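Local coordinates for protein diaminopimelate decarboxylase (Aquifex aeolicus, PDB 2P3E) that probably catalyses the pyridoxal 5'-phosphate-dependent decarboxylation of meso-diaminopimelate to L-lysine, the closing step of lysine biosynthesis, at residues Tyr39-Asn42 and Phe43-Arg47; Ser283-Gly286 and Asn287-Ile290; Ala257-Asp260 and Leu261-Leu264; Leu11-Asp15 and Gly16-Ile20; Glu90-Leu93 and Ala94-Gly98. One frame throughout, in Å; residues are numbered along the deposited sequence.

In the fold
Interactions 1 and 2 lie side by side, their centres 8 Å apart, where neighbouring strands 36-40 and 289-301 of the mixed sheet meet helices 41-54 and 282-285. R47 NE is 2.7 Å from S283 O, S40 N is 2.9 Å from A288 O, and I44 packs on A288. Interaction 4, a hairpin near the N-terminus, touches both through I20 against S40 and L11 against I290. Interactions 3 and 5 begin or end helices on the parallel barrel, with centres about 29 Å apart. Interaction 2 follows the probable cofactor-binding residues E279-R282, and interaction 5 brings the side chain of E90 to about 4 Å from that of K65, the probable cofactor lysine, which carries none here.

Interaction 1 (Tyr39-Asn42 and Phe43-Arg47); sequences YSSN and FIKER
N42, S41 and F43 form the first turn of helix 41-54, and each meets a residue three or four places along the chain. N42 O accepts the amide of E46 (N42 O to E46 N 3.0 Å), and the E46 side chain runs back alongside the same carbonyl, its CG 3.2 Å from N42 O. The side-chain amide of N42, its CG beside its own backbone N (chi1 -80°), brings OD1 to 4.1 Å from K45 CD, the two chains crossing obliquely. S41 O takes K45 N at 3.1 Å in an almost straight bond lying in the carbonyl plane. Beyond CG, K45 is extended and passes along S41, its CE 3.6 Å from S41 OG. E397 receives the hydrogen bond of that hydroxyl and is also a long, weak ion-pair partner of K45 NZ. F43 N donates to S40 OG at 3.0 Å, and F43 rests its CB against the same oxygen. Its ring swings away from S40, anti to the backbone N (chi1 -173°), to pack on N8 and A288. S40 O in turn accepts I44 N at 3.3 Å. E21 also binds S40 OG and takes the amide of N42. With an alanine at S40 the hydroxyl is gone, which would probably leave the F43 amide without its cap and E21 with one partner fewer. This is a serine N-cap, placed where the chain passes from strand 36-40 of the mixed sheet into helix 41-54, which leads on to barrel strand 59-63.

Interaction 2 (Ser283-Gly286 and Asn287-Ile290); sequences SIMG and NAGI
A288 packs its methyl against the backbone turn that precedes it: CB lies 3.2 Å from M285 O and 3.8 Å from I284 O. The same M285 carbonyl receives the amide of A288, but the bond is weak, since its N-H...O angle is only 134° although A288 N is 3.0 Å from M285 O. The side chain of M285 leaves in another direction and then curls, all three of its torsions lying near -60°, so that the tip returns to the alanine. Its methyl CE thus stands 4.3 Å from A288 CB, an apolar touch. The side-chain amide of N287 heads away to polar partners beyond the turn: OD1 accepts from S373 OG and ND2 donates to the carbonyl of K248. With N8 ND2 donating to N287 O as well, both the backbone and the side chain of this buried residue are gripped. Around the methionine stand Y39, I44 and L72, and F43 and I44 close on A288 from helix 41-54. I284, next to M285 in the short helix, packs on L76 and approaches P280, a probable cofactor-binding residue. Backbone bonds pair G286 with G375, A288 with S40, G289 with A374 and I290 with V38. The turn leads from helix 282-285 into strand 289-301, beside strand 36-40; helix 41-54 packs on M285, N287 and A288, and helix 70-78 on I284 and M285.

Interaction 3 (Ala257-Asp260 and Leu261-Leu264); sequences APQD and LADL
Carbonyls of A257-D260 accept amides of L261-L264 in the four-residue step of an alpha helix, from a weak, long first bond (A257 O to L261 N 3.4 Å) to firm ones such as Q259 O to D263 N (2.9 Å). Q259 and D263 add a side-chain link over the second of these. The Q259 chain bends at chi2 (59°), turning its amide along the helix so that NE2 donates to D263 OD1 at 3.0 Å. OD1 lies in the amide plane, yet the nitrogen comes from above the carboxylate, 44° out of its plane. A262 CB lies 3.8 Å from Q259 NE2. A water donates to D260 OD1 at 3.1 Å and, weakly, to the other oxygen of D263, OD2, bridging two like charges that would otherwise probably repel. D260 OD2 accepts A257 N at 2.7 Å. P258 leans on A50, Y51 and A54 of helix 41-54, and L261 on F55 and Y215. An acidic residue binding back to the N-cap amide is half of a capping box; here it starts the helix of a beta-alpha-beta unit of the TIM-barrel domain, between strands 238-240 and 275-278.

Interaction 4 (Leu11-Asp15 and Gly16-Ile20); sequences LEYRD and GELFI
R14 lays its whole length over the ring of F19, which sits diagonally across from it on the neighbouring strand. Its CB starts at the rim, 3.6 Å from F19 CE2, and CG follows along the same edge of the face toward CD2. CD then stands over the middle of the ring, 3.7 Å from the centroid, in a CH-pi contact. The chain stays extended from CG to NE, which carries NE past F19 CG and into a salt bridge with E12, 2.6 Å from E12 OE2 and close to the guanidinium plane. At the tip the guanidinium lies flat on the ring, the planes 16° apart and CZ 4.6 Å from the F19 centroid, a stacked cation-pi pair; NH1 ends above F19 CE1. Strands 11-14 and 17-20 form an antiparallel beta hairpin closed by a type I' turn from R14 to E17, where D15 and G16 both take positive phi. R14 pairs with E17 through two backbone bonds and E12 with F19 through two more. Y13, L18, L11 and I20 share the other face of the hairpin. There L18 CD1 sits over the centre of the Y13 ring, 4.0 Å from its centroid, and on its far side meets L11 CD2 at 4.1 Å. L4 and I329 pack on both Y13 and L18, and Y13 OH is hydrogen-bonded to the carbonyl of P330.

Interaction 5 (Glu90-Leu93 and Ala94-Gly98); sequences ELYL and AKKAG
Over one face of the Y92 ring lies K96, one turn on, its CG 4.2 Å from the ring centroid and offset toward the rim in a CH-pi contact. This is an i to i+4 pair on helix 88-96, the helix of a beta-alpha-beta unit in the TIM-barrel domain, between strands 82-85 and 104-106. The K96 chain bends at chi2 (-88°) and brings CE to 3.7 Å from Y92 CE1. The far end of the ring belongs to the dimer interface: Y92 OH is hydrogen-bonded to D411 of the second subunit, and the ring meets that of Y410 of the same subunit. With an alanine in place of Y92, the K96 chain would probably be freer to turn and D411 of the second subunit left without its mate. On the next flank, L91 CD1 touches K95 CD at 3.8 Å, while K95 NZ reaches S122. E90 turns inward, OE1 accepting the amide of V86 close to K65. A97 N to L93 O, at 3.0 Å, is the last regular helix bond. G98, at positive phi, then ends the helix in a Schellman motif, G98 N donating to K95 O at 3.1 Å.

Interaction 1 (Tyr39-Asn42 and Phe43-Arg47)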
loop_
_atom_site.group_PDB
_atom_site.type_symbol
_atom_site.label_atom_id
_atom_site.label_comp_id
_atom_site.label_asym_id
_atom_site.label_seq_id
_atom_site.Cartn_x
_atom_site.Cartn_y
_atom_site.Cartn_z
ATOM N N TYR B 39 4.698 -18.262 8.618
ATOM C CA TYR B 39 5.123 -17.832 9.928
ATOM C C TYR B 39 5.539 -19.013 10.815
ATOM O O TYR B 39 4.936 -20.094 10.749
ATOM C CB TYR B 39 3.998 -17.050 10.630
ATOM C CG TYR B 39 3.532 -15.819 9.878
ATOM C CD1 TYR B 39 4.154 -14.585 10.062
ATOM C CD2 TYR B 39 2.484 -15.897 8.962
ATOM C CE1 TYR B 39 3.717 -13.444 9.356
ATOM C CE2 TYR B 39 2.030 -14.760 8.271
ATOM C CZ TYR B 39 2.652 -13.559 8.463
ATOM O OH TYR B 39 2.173 -12.473 7.759
ATOM N N SER B 40 6.544 -18.776 11.656
ATOM C CA SER B 40 6.987 -19.741 12.673
ATOM C C SER B 40 6.322 -19.435 14.005
ATOM O O SER B 40 6.578 -18.399 14.626
ATOM C CB SER B 40 8.517 -19.711 12.819
ATOM O OG SER B 40 8.940 -20.317 14.048
ATOM N N SER B 41 5.485 -20.368 14.462
ATOM C CA SER B 41 4.813 -20.235 15.737
ATOM C C SER B 41 5.812 -20.133 16.896
ATOM O O SER B 41 5.689 -19.247 17.761
ATOM C CB SER B 41 3.861 -21.423 15.950
ATOM O OG SER B 41 3.123 -21.271 17.139
ATOM N N ASN B 42 6.803 -21.028 16.910
ATOM C CA ASN B 42 7.748 -21.072 18.024
ATOM C C ASN B 42 8.695 -19.888 18.050
ATOM O O ASN B 42 9.142 -19.486 19.124
ATOM C CB ASN B 42 8.513 -22.401 18.078
ATOM C CG ASN B 42 7.688 -23.502 18.702
ATOM O OD1 ASN B 42 7.302 -23.410 19.870
ATOM N ND2 ASN B 42 7.360 -24.531 17.909
ATOM N N PHE B 43 9.010 -19.335 16.877
ATOM C CA PHE B 43 9.779 -18.082 16.841
ATOM C C PHE B 43 9.036 -16.948 17.541
ATOM O O PHE B 43 9.625 -16.235 18.372
ATOM C CB PHE B 43 10.157 -17.666 15.412
ATOM C CG PHE B 43 11.094 -16.473 15.347
ATOM C CD1 PHE B 43 12.478 -16.655 15.361
ATOM C CD2 PHE B 43 10.593 -15.167 15.295
ATOM C CE1 PHE B 43 13.344 -15.565 15.307
ATOM C CE2 PHE B 43 11.456 -14.065 15.220
ATOM C CZ PHE B 43 12.838 -14.274 15.229
ATOM N N ILE B 44 7.760 -16.767 17.194
ATOM C CA ILE B 44 6.927 -15.716 17.792
ATOM C C ILE B 44 6.884 -15.861 19.319
ATOM O O ILE B 44 7.136 -14.888 20.052
ATOM C CB ILE B 44 5.495 -15.706 17.204
ATOM C CG1 ILE B 44 5.519 -15.347 15.705
ATOM C CG2 ILE B 44 4.615 -14.702 17.940
ATOM C CD1 ILE B 44 4.220 -15.656 14.966
ATOM N N LYS B 45 6.556 -17.072 19.787
ATOM C CA LYS B 45 6.449 -17.367 21.219
ATOM C C LYS B 45 7.761 -17.080 21.944
ATOM O O LYS B 45 7.747 -16.498 23.029
ATOM C CB LYS B 45 6.016 -18.833 21.470
ATOM C CG LYS B 45 4.596 -19.197 21.011
ATOM C CD LYS B 45 4.385 -20.730 21.009
ATOM C CE LYS B 45 2.932 -21.113 20.716
ATOM N NZ LYS B 45 2.708 -22.569 21.007
ATOM N N GLU B 46 8.878 -17.489 21.348
ATOM C CA GLU B 46 10.199 -17.332 21.966
ATOM C C GLU B 46 10.692 -15.883 22.005
ATOM O O GLU B 46 11.350 -15.486 22.971
ATOM C CB GLU B 46 11.249 -18.214 21.290
ATOM C CG GLU B 46 11.091 -19.686 21.650
ATOM C CD GLU B 46 11.794 -20.619 20.688
ATOM O OE1 GLU B 46 12.706 -20.179 19.957
ATOM O OE2 GLU B 46 11.423 -21.814 20.676
ATOM N N ARG B 47 10.382 -15.102 20.964
ATOM C CA ARG B 47 10.663 -13.653 21.015
ATOM C C ARG B 47 9.874 -12.962 22.123
ATOM O O ARG B 47 10.414 -12.095 22.829
ATOM C CB ARG B 47 10.372 -12.960 19.672
ATOM C CG ARG B 47 11.179 -13.512 18.502
ATOM C CD ARG B 47 12.678 -13.301 18.650
ATOM N NE ARG B 47 13.000 -11.901 18.385
ATOM C CZ ARG B 47 14.190 -11.449 17.997
ATOM N NH1 ARG B 47 15.220 -12.290 17.832
ATOM N NH2 ARG B 47 14.347 -10.145 17.781
#

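Interaction 2 (Ser283-Gly286 and Asn287-Ile290)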
loop_
_atom_site.group_PDB
_atom_site.type_symbol
_atom_site.label_atom_id
_atom_site.label_comp_id
_atom_site.label_asym_id
_atom_site.label_seq_id
_atom_site.Cartn_x
_atom_site.Cartn_y
_atom_site.Cartn_z
ATOM N N SER B 283 10.326 -6.594 16.519
ATOM C CA SER B 283 11.235 -7.548 17.183
ATOM C C SER B 283 10.576 -8.878 17.562
ATOM O O SER B 283 11.280 -9.855 17.884
ATOM C CB SER B 283 11.959 -6.940 18.404
ATOM O OG SER B 283 11.044 -6.401 19.337
ATOM N N ILE B 284 9.253 -8.937 17.546
ATOM C CA ILE B 284 8.564 -10.223 17.738
ATOM C C ILE B 284 8.196 -10.842 16.392
ATOM O O ILE B 284 8.429 -12.033 16.165
ATOM C CB ILE B 284 7.298 -10.070 18.639
ATOM C CG1 ILE B 284 7.710 -9.753 20.090
ATOM C CG2 ILE B 284 6.391 -11.322 18.553
ATOM C CD1 ILE B 284 6.503 -9.439 21.004
ATOM N N MET B 285 7.664 -10.030 15.482
ATOM C CA MET B 285 7.091 -10.554 14.241
ATOM C C MET B 285 8.024 -10.608 13.026
ATOM O O MET B 285 7.842 -11.448 12.142
ATOM C CB MET B 285 5.846 -9.736 13.861
ATOM C CG MET B 285 4.602 -10.065 14.684
ATOM S SD MET B 285 4.191 -11.851 14.749
ATOM C CE MET B 285 4.135 -12.262 13.026
ATOM N N GLY B 286 8.992 -9.701 12.972
ATOM C CA GLY B 286 9.764 -9.431 11.737
ATOM C C GLY B 286 10.385 -10.666 11.122
ATOM O O GLY B 286 10.080 -11.020 9.981
ATOM N N ASN B 287 11.243 -11.343 11.888
ATOM C CA ASN B 287 11.898 -12.553 11.362
ATOM C C ASN B 287 11.102 -13.836 11.575
ATOM O O ASN B 287 11.549 -14.927 11.210
ATOM C CB ASN B 287 13.325 -12.683 11.898
ATOM C CG ASN B 287 14.314 -11.906 11.063
ATOM O OD1 ASN B 287 14.326 -12.026 9.836
ATOM N ND2 ASN B 287 15.166 -11.122 11.715
ATOM N N ALA B 288 9.909 -13.684 12.152
ATOM C CA ALA B 288 8.968 -14.796 12.320
ATOM C C ALA B 288 8.337 -15.207 10.992
ATOM O O ALA B 288 7.888 -16.349 10.840
ATOM C CB ALA B 288 7.857 -14.393 13.299
ATOM N N GLY B 289 8.277 -14.262 10.050
ATOM C CA GLY B 289 7.588 -14.485 8.791
ATOM C C GLY B 289 8.516 -14.422 7.594
ATOM O O GLY B 289 9.466 -13.622 7.561
ATOM N N ILE B 290 8.240 -15.275 6.610
ATOM C CA ILE B 290 8.971 -15.248 5.354
ATOM C C ILE B 290 7.979 -15.269 4.189
ATOM O O ILE B 290 6.870 -15.818 4.311
ATOM C CB ILE B 290 10.027 -16.384 5.230
ATOM C CG1 ILE B 290 9.380 -17.753 5.130
ATOM C CG2 ILE B 290 11.024 -16.377 6.403
ATOM C CD1 ILE B 290 10.385 -18.808 4.779
#

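Interaction 3 (Ala257-Asp260 and Leu261-Leu264)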
loop_
_atom_site.group_PDB
_atom_site.type_symbol
_atom_site.label_atom_id
_atom_site.label_comp_id
_atom_site.label_asym_id
_atom_site.label_seq_id
_atom_site.Cartn_x
_atom_site.Cartn_y
_atom_site.Cartn_z
ATOM N N ALA B 257 19.256 -7.935 21.907
ATOM C CA ALA B 257 18.276 -8.803 22.563
ATOM C C ALA B 257 17.495 -7.996 23.595
ATOM O O ALA B 257 17.988 -6.968 24.075
ATOM C CB ALA B 257 18.974 -9.980 23.234
ATOM N N PRO B 258 16.271 -8.439 23.935
ATOM C CA PRO B 258 15.597 -7.790 25.056
ATOM C C PRO B 258 16.464 -7.716 26.318
ATOM O O PRO B 258 16.456 -6.701 27.003
ATOM C CB PRO B 258 14.367 -8.677 25.277
ATOM C CG PRO B 258 14.057 -9.202 23.900
ATOM C CD PRO B 258 15.413 -9.457 23.290
ATOM N N GLN B 259 17.212 -8.779 26.610
ATOM C CA GLN B 259 18.111 -8.763 27.776
ATOM C C GLN B 259 19.159 -7.647 27.730
ATOM O O GLN B 259 19.539 -7.122 28.795
ATOM C CB GLN B 259 18.801 -10.123 28.004
ATOM C CG GLN B 259 19.476 -10.217 29.390
ATOM C CD GLN B 259 18.493 -10.021 30.546
ATOM O OE1 GLN B 259 17.471 -10.716 30.649
ATOM N NE2 GLN B 259 18.799 -9.080 31.424
ATOM N N ASP B 260 19.637 -7.299 26.533
ATOM C CA ASP B 260 20.548 -6.150 26.382
ATOM C C ASP B 260 19.901 -4.822 26.795
ATOM O O ASP B 260 20.564 -3.965 27.398
ATOM C CB ASP B 260 21.101 -6.027 24.954
ATOM C CG ASP B 260 21.794 -7.283 24.489
ATOM O OD1 ASP B 260 22.526 -7.873 25.306
ATOM O OD2 ASP B 260 21.599 -7.689 23.316
ATOM N N LEU B 261 18.620 -4.649 26.454
ATOM C CA LEU B 261 17.878 -3.456 26.854
ATOM C C LEU B 261 17.649 -3.449 28.352
ATOM O O LEU B 261 17.804 -2.412 28.992
ATOM C CB LEU B 261 16.545 -3.347 26.104
ATOM C CG LEU B 261 15.718 -2.084 26.376
ATOM C CD1 LEU B 261 16.402 -0.806 25.860
ATOM C CD2 LEU B 261 14.286 -2.230 25.799
ATOM N N ALA B 262 17.307 -4.611 28.917
ATOM C CA ALA B 262 17.092 -4.709 30.356
ATOM C C ALA B 262 18.369 -4.347 31.126
ATOM O O ALA B 262 18.302 -3.641 32.134
ATOM C CB ALA B 262 16.594 -6.105 30.745
ATOM N N ASP B 263 19.515 -4.823 30.633
ATOM C CA ASP B 263 20.833 -4.521 31.217
ATOM C C ASP B 263 21.150 -3.029 31.153
ATOM O O ASP B 263 21.612 -2.419 32.139
ATOM C CB ASP B 263 21.946 -5.298 30.494
ATOM C CG ASP B 263 21.876 -6.826 30.722
ATOM O OD1 ASP B 263 21.173 -7.299 31.635
ATOM O OD2 ASP B 263 22.524 -7.566 29.953
ATOM N N LEU B 264 20.905 -2.435 29.991
ATOM C CA LEU B 264 21.140 -1.020 29.811
ATOM C C LEU B 264 20.301 -0.171 30.776
ATOM O O LEU B 264 20.774 0.865 31.252
ATOM C CB LEU B 264 20.851 -0.603 28.368
ATOM C CG LEU B 264 21.134 0.870 28.009
ATOM C CD1 LEU B 264 22.648 1.190 28.030
ATOM C CD2 LEU B 264 20.500 1.240 26.668
HETATM O O HOH W 1 24.223 -6.229 27.350
#

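Interaction 4 (Leu11-Asp15 and Gly16-Ile20)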
loop_
_atom_site.group_PDB
_atom_site.type_symbol
_atom_site.label_atom_id
_atom_site.label_comp_id
_atom_site.label_asym_id
_atom_site.label_seq_id
_atom_site.Cartn_x
_atom_site.Cartn_y
_atom_site.Cartn_z
ATOM N N LEU B 11 14.837 -22.047 10.713
ATOM C CA LEU B 11 15.130 -22.195 9.296
ATOM C C LEU B 11 16.366 -23.063 9.095
ATOM O O LEU B 11 17.388 -22.880 9.765
ATOM C CB LEU B 11 15.403 -20.837 8.640
ATOM C CG LEU B 11 14.271 -19.928 8.160
ATOM C CD1 LEU B 11 14.854 -18.561 7.805
ATOM C CD2 LEU B 11 13.570 -20.541 6.951
ATOM N N GLU B 12 16.281 -23.980 8.143
ATOM C CA GLU B 12 17.439 -24.787 7.773
ATOM C C GLU B 12 17.255 -25.421 6.415
ATOM O O GLU B 12 16.127 -25.713 5.998
ATOM C CB GLU B 12 17.693 -25.895 8.813
ATOM C CG GLU B 12 16.549 -26.850 8.994
ATOM C CD GLU B 12 16.912 -28.054 9.863
ATOM O OE1 GLU B 12 17.790 -27.923 10.752
ATOM O OE2 GLU B 12 16.317 -29.128 9.648
ATOM N N TYR B 13 18.376 -25.646 5.737
ATOM C CA TYR B 13 18.391 -26.512 4.574
ATOM C C TYR B 13 18.565 -27.974 4.993
ATOM O O TYR B 13 19.371 -28.282 5.881
ATOM C CB TYR B 13 19.506 -26.107 3.631
ATOM C CG TYR B 13 19.228 -24.863 2.818
ATOM C CD1 TYR B 13 18.303 -24.877 1.772
ATOM C CD2 TYR B 13 19.918 -23.683 3.072
ATOM C CE1 TYR B 13 18.058 -23.731 1.007
ATOM C CE2 TYR B 13 19.688 -22.535 2.311
ATOM C CZ TYR B 13 18.745 -22.567 1.286
ATOM O OH TYR B 13 18.533 -21.431 0.542
ATOM N N ARG B 14 17.776 -28.852 4.377
ATOM C CA ARG B 14 17.888 -30.308 4.559
ATOM C C ARG B 14 18.032 -30.923 3.171
ATOM O O ARG B 14 17.052 -30.964 2.406
ATOM C CB ARG B 14 16.630 -30.891 5.205
ATOM C CG ARG B 14 16.309 -30.425 6.610
ATOM C CD ARG B 14 15.115 -31.232 7.153
ATOM N NE ARG B 14 14.691 -30.782 8.471
ATOM C CZ ARG B 14 13.679 -31.300 9.161
ATOM N NH1 ARG B 14 12.970 -32.321 8.679
ATOM N NH2 ARG B 14 13.392 -30.797 10.353
ATOM N N ASP B 15 19.244 -31.385 2.844
ATOM C CA ASP B 15 19.545 -31.983 1.527
ATOM C C ASP B 15 19.173 -31.043 0.363
ATOM O O ASP B 15 18.545 -31.456 -0.613
ATOM C CB ASP B 15 18.847 -33.350 1.392
ATOM C CG ASP B 15 19.192 -34.071 0.095
ATOM O OD1 ASP B 15 20.363 -34.020 -0.340
ATOM O OD2 ASP B 15 18.276 -34.686 -0.488
ATOM N N GLY B 16 19.547 -29.772 0.494
ATOM C CA GLY B 16 19.326 -28.763 -0.549
ATOM C C GLY B 16 17.946 -28.115 -0.545
ATOM O O GLY B 16 17.664 -27.272 -1.391
ATOM N N GLU B 17 17.090 -28.510 0.401
ATOM C CA GLU B 17 15.706 -28.007 0.486
ATOM C C GLU B 17 15.473 -27.185 1.749
ATOM O O GLU B 17 15.823 -27.614 2.854
ATOM C CB GLU B 17 14.694 -29.157 0.432
ATOM C CG GLU B 17 14.580 -29.848 -0.936
ATOM C CD GLU B 17 13.765 -29.059 -1.963
ATOM O OE1 GLU B 17 13.189 -27.981 -1.626
ATOM O OE2 GLU B 17 13.694 -29.526 -3.119
ATOM N N LEU B 18 14.864 -26.013 1.583
ATOM C CA LEU B 18 14.611 -25.113 2.712
ATOM C C LEU B 18 13.409 -25.584 3.533
ATOM O O LEU B 18 12.351 -25.905 2.981
ATOM C CB LEU B 18 14.428 -23.654 2.231
ATOM C CG LEU B 18 14.421 -22.565 3.324
ATOM C CD1 LEU B 18 15.775 -22.421 4.004
ATOM C CD2 LEU B 18 13.979 -21.213 2.748
ATOM N N PHE B 19 13.597 -25.636 4.847
ATOM C CA PHE B 19 12.566 -26.026 5.803
ATOM C C PHE B 19 12.388 -24.915 6.856
ATOM O O PHE B 19 13.344 -24.219 7.192
ATOM C CB PHE B 19 12.949 -27.328 6.529
ATOM C CG PHE B 19 12.711 -28.591 5.722
ATOM C CD1 PHE B 19 11.624 -29.404 5.990
ATOM C CD2 PHE B 19 13.588 -28.974 4.717
ATOM C CE1 PHE B 19 11.400 -30.580 5.250
ATOM C CE2 PHE B 19 13.375 -30.147 3.961
ATOM C CZ PHE B 19 12.283 -30.944 4.230
ATOM N N ILE B 20 11.174 -24.798 7.388
ATOM C CA ILE B 20 10.900 -23.955 8.563
ATOM C C ILE B 20 10.094 -24.769 9.556
ATOM O O ILE B 20 9.059 -25.329 9.202
ATOM C CB ILE B 20 10.146 -22.632 8.179
ATOM C CG1 ILE B 20 10.014 -21.706 9.404
ATOM C CG2 ILE B 20 8.785 -22.930 7.517
ATOM C CD1 ILE B 20 9.494 -20.326 9.075
#

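Interaction 5 (Glu90-Leu93 and Ala94-Gly98)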
loop_
_atom_site.group_PDB
_atom_site.type_symbol
_atom_site.label_atom_id
_atom_site.label_comp_id
_atom_site.label_asym_id
_atom_site.label_seq_id
_atom_site.Cartn_x
_atom_site.Cartn_y
_atom_site.Cartn_z
ATOM N N GLU B 90 -7.726 -2.034 15.353
ATOM C CA GLU B 90 -6.782 -2.803 16.203
ATOM C C GLU B 90 -7.378 -3.097 17.579
ATOM O O GLU B 90 -7.116 -4.155 18.165
ATOM C CB GLU B 90 -5.428 -2.087 16.306
ATOM C CG GLU B 90 -4.739 -1.872 14.933
ATOM C CD GLU B 90 -3.304 -1.361 15.042
ATOM O OE1 GLU B 90 -2.884 -0.877 16.133
ATOM O OE2 GLU B 90 -2.588 -1.447 14.017
ATOM N N LEU B 91 -8.205 -2.179 18.068
ATOM C CA LEU B 91 -8.999 -2.440 19.290
ATOM C C LEU B 91 -9.899 -3.672 19.087
ATOM O O LEU B 91 -9.900 -4.594 19.905
ATOM C CB LEU B 91 -9.828 -1.219 19.682
ATOM C CG LEU B 91 -10.728 -1.402 20.932
ATOM C CD1 LEU B 91 -9.906 -1.619 22.217
ATOM C CD2 LEU B 91 -11.694 -0.237 21.105
ATOM N N TYR B 92 -10.658 -3.651 17.993
ATOM C CA TYR B 92 -11.536 -4.767 17.588
ATOM C C TYR B 92 -10.737 -6.053 17.538
ATOM O O TYR B 92 -11.134 -7.066 18.123
ATOM C CB TYR B 92 -12.200 -4.432 16.238
ATOM C CG TYR B 92 -12.567 -5.600 15.329
ATOM C CD1 TYR B 92 -13.869 -6.101 15.296
ATOM C CD2 TYR B 92 -11.619 -6.162 14.466
ATOM C CE1 TYR B 92 -14.223 -7.162 14.455
ATOM C CE2 TYR B 92 -11.952 -7.238 13.630
ATOM C CZ TYR B 92 -13.257 -7.723 13.631
ATOM O OH TYR B 92 -13.582 -8.759 12.788
ATOM N N LEU B 93 -9.589 -5.988 16.865
ATOM C CA LEU B 93 -8.724 -7.135 16.682
ATOM C C LEU B 93 -8.172 -7.661 17.995
ATOM O O LEU B 93 -8.230 -8.867 18.263
ATOM C CB LEU B 93 -7.599 -6.740 15.746
ATOM C CG LEU B 93 -6.759 -7.804 15.069
ATOM C CD1 LEU B 93 -7.560 -8.538 13.994
ATOM C CD2 LEU B 93 -5.636 -7.031 14.464
ATOM N N ALA B 94 -7.671 -6.757 18.841
ATOM C CA ALA B 94 -7.116 -7.165 20.143
ATOM C C ALA B 94 -8.202 -7.881 20.957
ATOM O O ALA B 94 -7.961 -8.957 21.519
ATOM C CB ALA B 94 -6.575 -5.934 20.911
ATOM N N LYS B 95 -9.396 -7.285 20.981
ATOM C CA LYS B 95 -10.535 -7.832 21.741
ATOM C C LYS B 95 -11.004 -9.198 21.235
ATOM O O LYS B 95 -11.256 -10.093 22.038
ATOM C CB LYS B 95 -11.694 -6.821 21.800
ATOM C CG LYS B 95 -11.443 -5.680 22.799
ATOM C CD LYS B 95 -12.386 -4.485 22.593
ATOM C CE LYS B 95 -13.744 -4.692 23.228
ATOM N NZ LYS B 95 -14.591 -3.460 23.161
ATOM N N LYS B 96 -11.080 -9.358 19.911
ATOM C CA LYS B 96 -11.419 -10.627 19.276
ATOM C C LYS B 96 -10.396 -11.701 19.567
ATOM O O LYS B 96 -10.742 -12.891 19.651
ATOM C CB LYS B 96 -11.505 -10.472 17.753
ATOM C CG LYS B 96 -12.784 -9.843 17.248
ATOM C CD LYS B 96 -13.866 -10.884 17.012
ATOM C CE LYS B 96 -15.068 -10.230 16.363
ATOM N NZ LYS B 96 -16.253 -11.141 16.385
ATOM N N ALA B 97 -9.136 -11.294 19.694
ATOM C CA ALA B 97 -8.065 -12.228 20.022
ATOM C C ALA B 97 -7.966 -12.556 21.518
ATOM O O ALA B 97 -7.069 -13.292 21.934
ATOM C CB ALA B 97 -6.723 -11.707 19.484
ATOM N N GLY B 98 -8.878 -12.020 22.321
ATOM C CA GLY B 98 -8.918 -12.344 23.745
ATOM C C GLY B 98 -8.043 -11.475 24.637
ATOM O O GLY B 98 -7.920 -11.743 25.837
#